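Local structure of calcium uptake protein 2, mitochondrial (Homo sapiens, 6LB7) at residues D32-E40 against L183-Q194; R267-K275 against F295-L306. The protein binds calcium through an EF-hand and probably helps to control calcium uptake into mitochondria. All coordinates share one frame; numbering follows the deposited sequence.

Contact 1: residues D32-E40 against L183-Q194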
loop_
_atom_site.group_PDB
_atom_site.type_symbol
_atom_site.label_atom_id
_atom_site.label_comp_id
_atom_site.label_asym_id
_atom_site.label_seq_id
_atom_site.Cartn_x
_atom_site.Cartn_y
_atom_site.Cartn_z
ATOM N N ASP B 32 -10.003 -29.084 8.942
ATOM C CA ASP B 32 -8.616 -28.737 9.250
ATOM C C ASP B 32 -8.353 -27.259 9.029
ATOM O O ASP B 32 -7.692 -26.597 9.841
ATOM C CB ASP B 32 -7.639 -29.518 8.363
ATOM C CG ASP B 32 -7.607 -31.002 8.648
ATOM O OD1 ASP B 32 -8.030 -31.438 9.740
ATOM O OD2 ASP B 32 -7.110 -31.733 7.761
ATOM N N PHE B 33 -8.769 -26.755 7.867
ATOM C CA PHE B 33 -8.505 -25.369 7.514
ATOM C C PHE B 33 -9.129 -24.422 8.530
ATOM O O PHE B 33 -8.468 -23.503 9.030
ATOM C CB PHE B 33 -9.043 -25.067 6.112
ATOM C CG PHE B 33 -9.020 -23.610 5.780
ATOM C CD1 PHE B 33 -7.820 -22.962 5.561
ATOM C CD2 PHE B 33 -10.192 -22.887 5.723
ATOM C CE1 PHE B 33 -7.798 -21.616 5.265
ATOM C CE2 PHE B 33 -10.171 -21.542 5.445
ATOM C CZ PHE B 33 -8.980 -20.909 5.219
ATOM N N LEU B 34 -10.409 -24.633 8.844
ATOM C CA LEU B 34 -11.086 -23.773 9.812
ATOM C C LEU B 34 -10.348 -23.753 11.149
ATOM O O LEU B 34 -10.157 -22.685 11.738
ATOM C CB LEU B 34 -12.528 -24.239 10.010
ATOM C CG LEU B 34 -13.431 -24.070 8.797
ATOM C CD1 LEU B 34 -14.705 -24.881 8.985
ATOM C CD2 LEU B 34 -13.735 -22.585 8.541
ATOM N N PHE B 35 -9.895 -24.923 11.626
ATOM C CA PHE B 35 -9.172 -24.990 12.896
ATOM C C PHE B 35 -7.835 -24.257 12.821
ATOM O O PHE B 35 -7.450 -23.557 13.765
ATOM C CB PHE B 35 -8.952 -26.446 13.308
ATOM C CG PHE B 35 -10.197 -27.142 13.785
ATOM C CD1 PHE B 35 -11.399 -26.461 13.892
ATOM C CD2 PHE B 35 -10.159 -28.464 14.164
ATOM C CE1 PHE B 35 -12.540 -27.093 14.344
ATOM C CE2 PHE B 35 -11.296 -29.098 14.616
ATOM C CZ PHE B 35 -12.489 -28.408 14.703
ATOM N N SER B 36 -7.106 -24.407 11.717
ATOM C CA SER B 36 -5.829 -23.714 11.589
ATOM C C SER B 36 -6.002 -22.197 11.583
ATOM O O SER B 36 -5.066 -21.462 11.923
ATOM C CB SER B 36 -5.112 -24.180 10.319
ATOM O OG SER B 36 -5.570 -23.480 9.174
ATOM N N VAL B 37 -7.181 -21.706 11.221
ATOM C CA VAL B 37 -7.408 -20.269 11.222
ATOM C C VAL B 37 -7.768 -19.776 12.624
ATOM O O VAL B 37 -7.361 -18.689 13.041
ATOM C CB VAL B 37 -8.497 -19.934 10.183
ATOM C CG1 VAL B 37 -9.033 -18.538 10.386
ATOM C CG2 VAL B 37 -7.941 -20.110 8.761
ATOM N N MET B 38 -8.527 -20.562 13.371
ATOM C CA MET B 38 -8.999 -20.111 14.670
ATOM C C MET B 38 -7.976 -20.352 15.767
ATOM O O MET B 38 -7.885 -19.553 16.701
ATOM C CB MET B 38 -10.309 -20.815 15.024
ATOM C CG MET B 38 -11.478 -20.390 14.130
ATOM S SD MET B 38 -13.027 -20.801 14.928
ATOM C CE MET B 38 -12.895 -22.590 14.987
ATOM N N PHE B 39 -7.209 -21.443 15.677
ATOM C CA PHE B 39 -6.358 -21.914 16.766
ATOM C C PHE B 39 -4.891 -21.906 16.367
ATOM O O PHE B 39 -4.545 -22.095 15.202
ATOM C CB PHE B 39 -6.745 -23.333 17.204
ATOM C CG PHE B 39 -8.214 -23.497 17.492
ATOM C CD1 PHE B 39 -8.801 -22.843 18.567
ATOM C CD2 PHE B 39 -9.006 -24.309 16.706
ATOM C CE1 PHE B 39 -10.153 -22.987 18.832
ATOM C CE2 PHE B 39 -10.362 -24.451 16.967
ATOM C CZ PHE B 39 -10.935 -23.795 18.028
ATOM N N GLU B 40 -4.022 -21.792 17.362
ATOM C CA GLU B 40 -2.577 -21.897 17.080
ATOM C C GLU B 40 -2.252 -23.380 17.103
ATOM O O GLU B 40 -1.525 -23.789 16.245
ATOM C CB GLU B 40 -1.751 -21.164 18.116
ATOM C CG GLU B 40 -2.164 -19.738 18.253
ATOM C CD GLU B 40 -1.113 -18.943 18.984
ATOM O OE1 GLU B 40 -0.027 -18.810 18.429
ATOM O OE2 GLU B 40 -1.401 -18.479 20.100
ATOM N N LEU B 183 -16.452 -16.502 2.740
ATOM C CA LEU B 183 -15.330 -17.026 3.524
ATOM C C LEU B 183 -15.069 -16.153 4.747
ATOM O O LEU B 183 -14.996 -16.656 5.879
ATOM C CB LEU B 183 -14.079 -17.123 2.647
ATOM C CG LEU B 183 -12.764 -17.397 3.373
ATOM C CD1 LEU B 183 -12.782 -18.818 3.940
ATOM C CD2 LEU B 183 -11.581 -17.178 2.438
ATOM N N GLN B 184 -14.936 -14.836 4.540
ATOM C CA GLN B 184 -14.753 -13.928 5.676
ATOM C C GLN B 184 -15.932 -14.016 6.647
ATOM O O GLN B 184 -15.742 -14.118 7.864
ATOM C CB GLN B 184 -14.551 -12.494 5.190
ATOM C CG GLN B 184 -13.314 -12.272 4.325
ATOM C CD GLN B 184 -13.024 -10.804 4.107
ATOM O OE1 GLN B 184 -13.900 -9.960 4.287
ATOM N NE2 GLN B 184 -11.782 -10.484 3.729
ATOM N N THR B 185 -17.163 -13.999 6.127
ATOM C CA THR B 185 -18.330 -14.140 6.999
ATOM C C THR B 185 -18.287 -15.444 7.793
ATOM O O THR B 185 -18.576 -15.464 8.999
ATOM C CB THR B 185 -19.615 -14.070 6.172
ATOM O OG1 THR B 185 -19.668 -12.817 5.496
ATOM C CG2 THR B 185 -20.838 -14.184 7.078
ATOM N N GLU B 186 -17.933 -16.548 7.134
ATOM C CA GLU B 186 -17.924 -17.832 7.821
ATOM C C GLU B 186 -16.919 -17.854 8.976
ATOM O O GLU B 186 -17.248 -18.337 10.069
ATOM C CB GLU B 186 -17.647 -18.965 6.828
ATOM C CG GLU B 186 -17.545 -20.318 7.507
ATOM C CD GLU B 186 -17.953 -21.479 6.596
ATOM O OE1 GLU B 186 -17.620 -21.494 5.393
ATOM O OE2 GLU B 186 -18.618 -22.390 7.097
ATOM N N ILE B 187 -15.700 -17.332 8.770
ATOM C CA ILE B 187 -14.733 -17.254 9.877
ATOM C C ILE B 187 -15.280 -16.381 10.996
ATOM O O ILE B 187 -15.109 -16.689 12.181
ATOM C CB ILE B 187 -13.363 -16.711 9.412
ATOM C CG1 ILE B 187 -12.748 -17.567 8.296
ATOM C CG2 ILE B 187 -12.384 -16.582 10.638
ATOM C CD1 ILE B 187 -12.837 -19.030 8.532
ATOM N N GLN B 188 -15.886 -15.241 10.641
ATOM C CA GLN B 188 -16.378 -14.426 11.746
ATOM C C GLN B 188 -17.526 -15.121 12.470
ATOM O O GLN B 188 -17.579 -15.142 13.706
ATOM C CB GLN B 188 -16.820 -13.038 11.248
ATOM C CG GLN B 188 -15.741 -12.186 10.540
ATOM C CD GLN B 188 -16.318 -11.230 9.499
ATOM O OE1 GLN B 188 -17.462 -11.184 9.279
ATOM N NE2 GLN B 188 -15.516 -10.466 8.869
ATOM N N GLU B 189 -18.434 -15.819 11.787
ATOM C CA GLU B 189 -19.515 -16.473 12.521
ATOM C C GLU B 189 -18.981 -17.609 13.376
ATOM O O GLU B 189 -19.453 -17.838 14.496
ATOM C CB GLU B 189 -20.584 -16.986 11.544
ATOM C CG GLU B 189 -21.394 -15.858 10.901
ATOM C CD GLU B 189 -22.409 -16.337 9.884
ATOM O OE1 GLU B 189 -22.460 -17.544 9.593
ATOM O OE2 GLU B 189 -23.152 -15.479 9.375
ATOM N N MET B 190 -17.994 -18.336 12.871
ATOM C CA MET B 190 -17.470 -19.451 13.649
ATOM C C MET B 190 -16.707 -18.959 14.873
ATOM O O MET B 190 -16.876 -19.489 15.977
ATOM C CB MET B 190 -16.590 -20.305 12.758
ATOM C CG MET B 190 -16.141 -21.563 13.395
ATOM S SD MET B 190 -15.456 -22.622 12.115
ATOM C CE MET B 190 -15.610 -24.194 12.940
ATOM N N GLU B 191 -15.865 -17.935 14.699
ATOM C CA GLU B 191 -15.164 -17.366 15.846
ATOM C C GLU B 191 -16.137 -16.732 16.834
ATOM O O GLU B 191 -15.951 -16.838 18.047
ATOM C CB GLU B 191 -14.124 -16.344 15.377
ATOM C CG GLU B 191 -12.957 -17.015 14.654
ATOM C CD GLU B 191 -11.783 -16.090 14.427
ATOM O OE1 GLU B 191 -11.998 -14.870 14.205
ATOM O OE2 GLU B 191 -10.637 -16.587 14.490
ATOM N N PHE B 192 -17.186 -16.082 16.343
ATOM C CA PHE B 192 -18.165 -15.511 17.262
ATOM C C PHE B 192 -18.701 -16.566 18.222
ATOM O O PHE B 192 -18.706 -16.366 19.434
ATOM C CB PHE B 192 -19.323 -14.891 16.498
ATOM C CG PHE B 192 -20.353 -14.255 17.400
ATOM C CD1 PHE B 192 -21.471 -14.969 17.818
ATOM C CD2 PHE B 192 -20.185 -12.948 17.843
ATOM C CE1 PHE B 192 -22.414 -14.379 18.655
ATOM C CE2 PHE B 192 -21.120 -12.353 18.661
ATOM C CZ PHE B 192 -22.237 -13.067 19.072
ATOM N N LEU B 193 -19.175 -17.700 17.694
ATOM C CA LEU B 193 -19.737 -18.715 18.583
ATOM C C LEU B 193 -18.666 -19.410 19.407
ATOM O O LEU B 193 -18.930 -19.818 20.545
ATOM C CB LEU B 193 -20.535 -19.727 17.783
ATOM C CG LEU B 193 -21.903 -19.116 17.471
ATOM C CD1 LEU B 193 -22.584 -19.892 16.353
ATOM C CD2 LEU B 193 -22.766 -19.054 18.746
ATOM N N GLN B 194 -17.460 -19.553 18.854
ATOM C CA GLN B 194 -16.362 -20.122 19.627
ATOM C C GLN B 194 -16.092 -19.292 20.882
ATOM O O GLN B 194 -15.990 -19.823 21.992
ATOM C CB GLN B 194 -15.109 -20.215 18.733
ATOM C CG GLN B 194 -13.902 -20.839 19.352
ATOM C CD GLN B 194 -14.132 -22.239 19.817
ATOM O OE1 GLN B 194 -14.866 -22.930 19.308
ATOM N NE2 GLN B 194 -13.511 -22.645 20.799
HETATM O O HOH W 1 -9.365 -17.050 17.102
#
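Met38 and Met190 pack closely where helices 30-38 and 173-196 meet, their side chains crossing at about a right angle with Met38 SD 3.6 Å from Met190 CG. The Met38 chain bends at its last torsion (chi3 -64°), which brings CE over the same thioether, whereas the Met190 chain stays extended and carries its sulfur on to Leu34, where SD lies 3.9 Å from Leu34 CD1. The other branch of that leucine, CD2, reaches Ile187 CD1 at 3.7 Å, and the CG2 arm of Ile187 turns to Val37 CG1. At the far end Phe33 offers a ring edge to Leu183 CD1. Leu90 and Leu94 of helix 84-94 and Phe73 of helix 72-76 close over this apolar seam. Beyond Met38 the character changes. Met38 CG lies alongside the aliphatic part of Glu191, 3.7 Å from Glu191 CG, the two chains running past each other in opposite directions. The carboxylate ends in salt bridges from OE2 to Arg318 and Arg321, and a water donates to that same OE2 (2.9 Å) and to Met38 O. The exposed Gln194 merely brings NE2 to the edge of the Phe39 ring, 3.9 Å from CE1, with amide and ring planes 88° apart. Cutting Met38 back to an alanine is likely to leave Met190 CG and Glu191 CG without the thioether they pack on, and Met190 freer to turn. The axes of segments 32-38 and 183-194 approach to 11.0 Å and cross at -66°: this is steep helix-helix packing through an apolar seam, joining a short N-terminal helix to the long helix 173-196 in a largely helical EF-hand protein.

Contact 2: residues R267-K275 against F295-L306; sequences RPVRLAEFK and FKIFDLDGDECL
Val269 O accepts a nearly straight bond from Leu306 N (2.9 Å, 167° at the hydrogen), the one direct backbone hydrogen bond joining 267-275 to 295-306. Cys305 CA adds a CA-H...O contact to that oxygen. Two waters extend the pairing: one accepts from Val269 N and donates to Leu306 O, while the other accepts from Leu271 N and donates to Glu304 O. Arg270 N is satisfied within its own segment by Glu273 OE2 at 2.9 Å, and the other carboxylate oxygen, OE1, takes a salt bridge from Arg267 NH2. The Arg270 guanidinium presents one face to Cys305 SG, with NH1 3.1 Å from the sulfur, and has Asp303 O at its edge. In the loop, Asp299 OD1 receives Gly302 N from above the carboxylate plane in an Asx motif; OD2 has a weak bond from Glu304 N. Beneath the polar layer, the edge of Phe295 points at the face of Phe274, centroids 5.7 Å apart and planes at 78°. Leu271 CB lies over one face of Phe295 and Leu306 CD1, from its own segment, over the other. With CG anti to the backbone N (chi1 -169°), the Phe274 ring reaches Leu306, Phe274 CE1 to Leu306 CD2 3.4 Å. Two loops joined by one short backbone pairing, one of them a DxDxD segment after helix 288-298, are characteristic of paired EF-hands, consistent with a degenerate first loop facing a canonical-looking second.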
loop_
_atom_site.group_PDB
_atom_site.type_symbol
_atom_site.label_atom_id
_atom_site.label_comp_id
_atom_site.label_asym_id
_atom_site.label_seq_id
_atom_site.Cartn_x
_atom_site.Cartn_y
_atom_site.Cartn_z
ATOM N N ARG B 267 -1.943 15.239 19.084
ATOM C CA ARG B 267 -3.326 15.181 19.535
ATOM C C ARG B 267 -3.570 13.840 20.201
ATOM O O ARG B 267 -3.415 12.795 19.550
ATOM C CB ARG B 267 -4.297 15.386 18.379
ATOM C CG ARG B 267 -4.642 16.844 18.152
ATOM C CD ARG B 267 -5.660 17.042 17.046
ATOM N NE ARG B 267 -7.009 16.633 17.420
ATOM C CZ ARG B 267 -8.016 16.595 16.553
ATOM N NH1 ARG B 267 -7.804 16.945 15.287
ATOM N NH2 ARG B 267 -9.228 16.208 16.936
ATOM N N PRO B 268 -3.907 13.809 21.484
ATOM C CA PRO B 268 -4.241 12.530 22.114
ATOM C C PRO B 268 -5.442 11.897 21.427
ATOM O O PRO B 268 -6.374 12.584 20.993
ATOM C CB PRO B 268 -4.553 12.917 23.565
ATOM C CG PRO B 268 -3.943 14.277 23.749
ATOM C CD PRO B 268 -4.041 14.942 22.411
ATOM N N VAL B 269 -5.410 10.572 21.331
ATOM C CA VAL B 269 -6.465 9.820 20.662
ATOM C C VAL B 269 -7.514 9.501 21.722
ATOM O O VAL B 269 -7.472 8.467 22.394
ATOM C CB VAL B 269 -5.926 8.567 19.983
ATOM C CG1 VAL B 269 -7.053 7.856 19.251
ATOM C CG2 VAL B 269 -4.840 8.957 19.033
ATOM N N ARG B 270 -8.462 10.409 21.885
ATOM C CA ARG B 270 -9.619 10.111 22.697
ATOM C C ARG B 270 -10.699 9.526 21.808
ATOM O O ARG B 270 -10.512 9.293 20.609
ATOM C CB ARG B 270 -10.136 11.353 23.420
ATOM C CG ARG B 270 -9.265 11.800 24.551
ATOM C CD ARG B 270 -9.872 13.003 25.238
ATOM N NE ARG B 270 -8.822 13.961 25.546
ATOM C CZ ARG B 270 -7.979 13.842 26.564
ATOM N NH1 ARG B 270 -8.062 12.814 27.401
ATOM N NH2 ARG B 270 -7.045 14.766 26.745
ATOM N N LEU B 271 -11.866 9.335 22.395
ATOM C CA LEU B 271 -12.875 8.580 21.682
ATOM C C LEU B 271 -13.285 9.292 20.397
ATOM O O LEU B 271 -13.431 8.650 19.350
ATOM C CB LEU B 271 -14.046 8.326 22.627
ATOM C CG LEU B 271 -15.226 7.536 22.264
ATOM C CD1 LEU B 271 -15.967 8.266 21.359
ATOM C CD2 LEU B 271 -14.915 6.209 21.675
ATOM N N ALA B 272 -13.389 10.633 20.409
ATOM C CA ALA B 272 -13.729 11.360 19.187
ATOM C C ALA B 272 -12.661 11.195 18.103
ATOM O O ALA B 272 -12.988 11.120 16.911
ATOM C CB ALA B 272 -13.943 12.848 19.485
ATOM N N GLU B 273 -11.383 11.179 18.481
ATOM C CA GLU B 273 -10.338 10.946 17.485
ATOM C C GLU B 273 -10.433 9.531 16.931
ATOM O O GLU B 273 -10.337 9.314 15.715
ATOM C CB GLU B 273 -8.950 11.177 18.085
ATOM C CG GLU B 273 -8.581 12.644 18.268
ATOM C CD GLU B 273 -9.359 13.287 19.388
ATOM O OE1 GLU B 273 -9.700 14.480 19.251
ATOM O OE2 GLU B 273 -9.639 12.592 20.395
ATOM N N PHE B 274 -10.615 8.558 17.818
ATOM C CA PHE B 274 -10.727 7.170 17.394
ATOM C C PHE B 274 -11.869 7.010 16.409
ATOM O O PHE B 274 -11.694 6.445 15.322
ATOM C CB PHE B 274 -10.920 6.288 18.630
ATOM C CG PHE B 274 -10.782 4.810 18.365
ATOM C CD1 PHE B 274 -9.553 4.184 18.464
ATOM C CD2 PHE B 274 -11.881 4.052 18.038
ATOM C CE1 PHE B 274 -9.430 2.815 18.232
ATOM C CE2 PHE B 274 -11.769 2.683 17.808
ATOM C CZ PHE B 274 -10.554 2.069 17.909
ATOM N N LYS B 275 -13.032 7.579 16.748
ATOM C CA LYS B 275 -14.202 7.513 15.880
ATOM C C LYS B 275 -13.905 8.070 14.497
ATOM O O LYS B 275 -14.261 7.458 13.482
ATOM C CB LYS B 275 -15.370 8.276 16.518
ATOM C CG LYS B 275 -16.085 7.534 17.646
ATOM C CD LYS B 275 -17.282 8.346 18.146
ATOM C CE LYS B 275 -18.269 7.484 18.917
ATOM N NZ LYS B 275 -19.384 8.304 19.501
ATOM N N PHE B 295 -11.398 0.891 24.716
ATOM C CA PHE B 295 -10.805 1.908 25.579
ATOM C C PHE B 295 -10.551 1.383 26.989
ATOM O O PHE B 295 -9.527 1.708 27.592
ATOM C CB PHE B 295 -11.674 3.167 25.602
ATOM C CG PHE B 295 -11.304 4.161 24.538
ATOM C CD1 PHE B 295 -10.545 5.275 24.850
ATOM C CD2 PHE B 295 -11.677 3.948 23.215
ATOM C CE1 PHE B 295 -10.182 6.181 23.864
ATOM C CE2 PHE B 295 -11.318 4.850 22.216
ATOM C CZ PHE B 295 -10.569 5.962 22.538
ATOM N N LYS B 296 -11.445 0.553 27.536
ATOM C CA LYS B 296 -11.153 -0.006 28.857
ATOM C C LYS B 296 -9.888 -0.855 28.829
ATOM O O LYS B 296 -9.114 -0.860 29.795
ATOM C CB LYS B 296 -12.329 -0.830 29.385
ATOM C CG LYS B 296 -13.610 -0.039 29.637
ATOM C CD LYS B 296 -13.594 0.678 30.968
ATOM C CE LYS B 296 -14.993 1.170 31.338
ATOM N NZ LYS B 296 -15.962 0.034 31.424
ATOM N N ILE B 297 -9.655 -1.589 27.740
ATOM C CA ILE B 297 -8.477 -2.462 27.684
ATOM C C ILE B 297 -7.199 -1.665 27.423
ATOM O O ILE B 297 -6.144 -1.952 28.006
ATOM C CB ILE B 297 -8.653 -3.555 26.612
ATOM C CG1 ILE B 297 -9.859 -4.466 26.912
ATOM C CG2 ILE B 297 -7.374 -4.390 26.484
ATOM C CD1 ILE B 297 -10.173 -5.426 25.744
ATOM N N PHE B 298 -7.251 -0.693 26.509
ATOM C CA PHE B 298 -6.043 -0.043 26.021
ATOM C C PHE B 298 -5.925 1.424 26.448
ATOM O O PHE B 298 -5.061 2.132 25.934
ATOM C CB PHE B 298 -5.962 -0.163 24.493
ATOM C CG PHE B 298 -5.873 -1.595 23.992
ATOM C CD1 PHE B 298 -7.010 -2.257 23.539
ATOM C CD2 PHE B 298 -4.655 -2.265 23.967
ATOM C CE1 PHE B 298 -6.945 -3.564 23.075
ATOM C CE2 PHE B 298 -4.577 -3.580 23.502
ATOM C CZ PHE B 298 -5.722 -4.226 23.052
ATOM N N ASP B 299 -6.760 1.906 27.367
ATOM C CA ASP B 299 -6.441 3.178 28.029
ATOM C C ASP B 299 -5.529 2.823 29.189
ATOM O O ASP B 299 -5.977 2.435 30.269
ATOM C CB ASP B 299 -7.688 3.929 28.487
ATOM C CG ASP B 299 -7.353 5.158 29.357
ATOM O OD1 ASP B 299 -6.174 5.558 29.436
ATOM O OD2 ASP B 299 -8.278 5.741 29.952
ATOM N N LEU B 300 -4.224 2.919 28.935
ATOM C CA LEU B 300 -3.204 2.430 29.849
ATOM C C LEU B 300 -2.692 3.495 30.813
ATOM O O LEU B 300 -1.954 3.152 31.744
ATOM C CB LEU B 300 -2.021 1.852 29.060
ATOM C CG LEU B 300 -2.330 0.678 28.122
ATOM C CD1 LEU B 300 -1.045 0.074 27.585
ATOM C CD2 LEU B 300 -3.188 -0.394 28.785
ATOM N N ASP B 301 -3.061 4.767 30.617
ATOM C CA ASP B 301 -2.589 5.857 31.462
ATOM C C ASP B 301 -3.651 6.394 32.406
ATOM O O ASP B 301 -3.309 7.132 33.335
ATOM C CB ASP B 301 -2.054 7.016 30.604
ATOM C CG ASP B 301 -0.837 6.626 29.802
ATOM O OD1 ASP B 301 -0.125 5.696 30.236
ATOM O OD2 ASP B 301 -0.591 7.241 28.741
ATOM N N GLY B 302 -4.918 6.047 32.201
ATOM C CA GLY B 302 -5.985 6.502 33.059
ATOM C C GLY B 302 -6.561 7.858 32.714
ATOM O O GLY B 302 -7.421 8.352 33.453
ATOM N N ASP B 303 -6.123 8.477 31.620
ATOM C CA ASP B 303 -6.618 9.787 31.227
ATOM C C ASP B 303 -7.564 9.718 30.036
ATOM O O ASP B 303 -7.746 10.722 29.336
ATOM C CB ASP B 303 -5.447 10.722 30.923
ATOM C CG ASP B 303 -5.791 12.170 31.190
ATOM O OD1 ASP B 303 -6.693 12.418 32.022
ATOM O OD2 ASP B 303 -5.188 13.062 30.549
ATOM N N GLU B 304 -8.148 8.546 29.779
ATOM C CA GLU B 304 -9.107 8.356 28.693
ATOM C C GLU B 304 -8.507 8.659 27.321
ATOM O O GLU B 304 -9.227 9.050 26.394
ATOM C CB GLU B 304 -10.371 9.185 28.924
ATOM C CG GLU B 304 -11.168 8.743 30.133
ATOM C CD GLU B 304 -12.350 9.638 30.385
ATOM O OE1 GLU B 304 -12.193 10.875 30.270
ATOM O OE2 GLU B 304 -13.439 9.106 30.689
ATOM N N CYS B 305 -7.193 8.485 27.180
ATOM C CA CYS B 305 -6.546 8.455 25.872
ATOM C C CYS B 305 -6.137 7.024 25.544
ATOM O O CYS B 305 -5.726 6.266 26.427
ATOM C CB CYS B 305 -5.327 9.379 25.829
ATOM S SG CYS B 305 -5.755 11.104 26.196
ATOM N N LEU B 306 -6.258 6.655 24.275
ATOM C CA LEU B 306 -5.986 5.288 23.862
ATOM C C LEU B 306 -4.494 5.106 23.626
ATOM O O LEU B 306 -3.860 5.916 22.938
ATOM C CB LEU B 306 -6.763 4.954 22.586
ATOM C CG LEU B 306 -6.850 3.457 22.273
ATOM C CD1 LEU B 306 -7.831 2.796 23.216
ATOM C CD2 LEU B 306 -7.236 3.198 20.837
HETATM O O HOH W 2 -3.235 8.761 22.826
HETATM O O HOH W 3 -12.046 9.172 25.355
#

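How the contacts relate
Both segments of contact 1 precede those of contact 2 in the sequence, and no helix is common to both. Their centres lie 30 Å apart and their nearest atoms about 15 Å, and they do not meet. Contact 1 sits near the middle of the molecule, about 7 Å from the chain centre, where helix 30-38 packs on helix 173-196; contact 2 lies about 27 Å from that centre, between the loops leading into helix 271-282 and out of helix 288-298. Helix 308-320, which follows contact 2, and the residue after it, Arg321, reach contact 1. Arg321 also bonds Val37 O, so the C-terminal end of the chain meets both helices of contact 1.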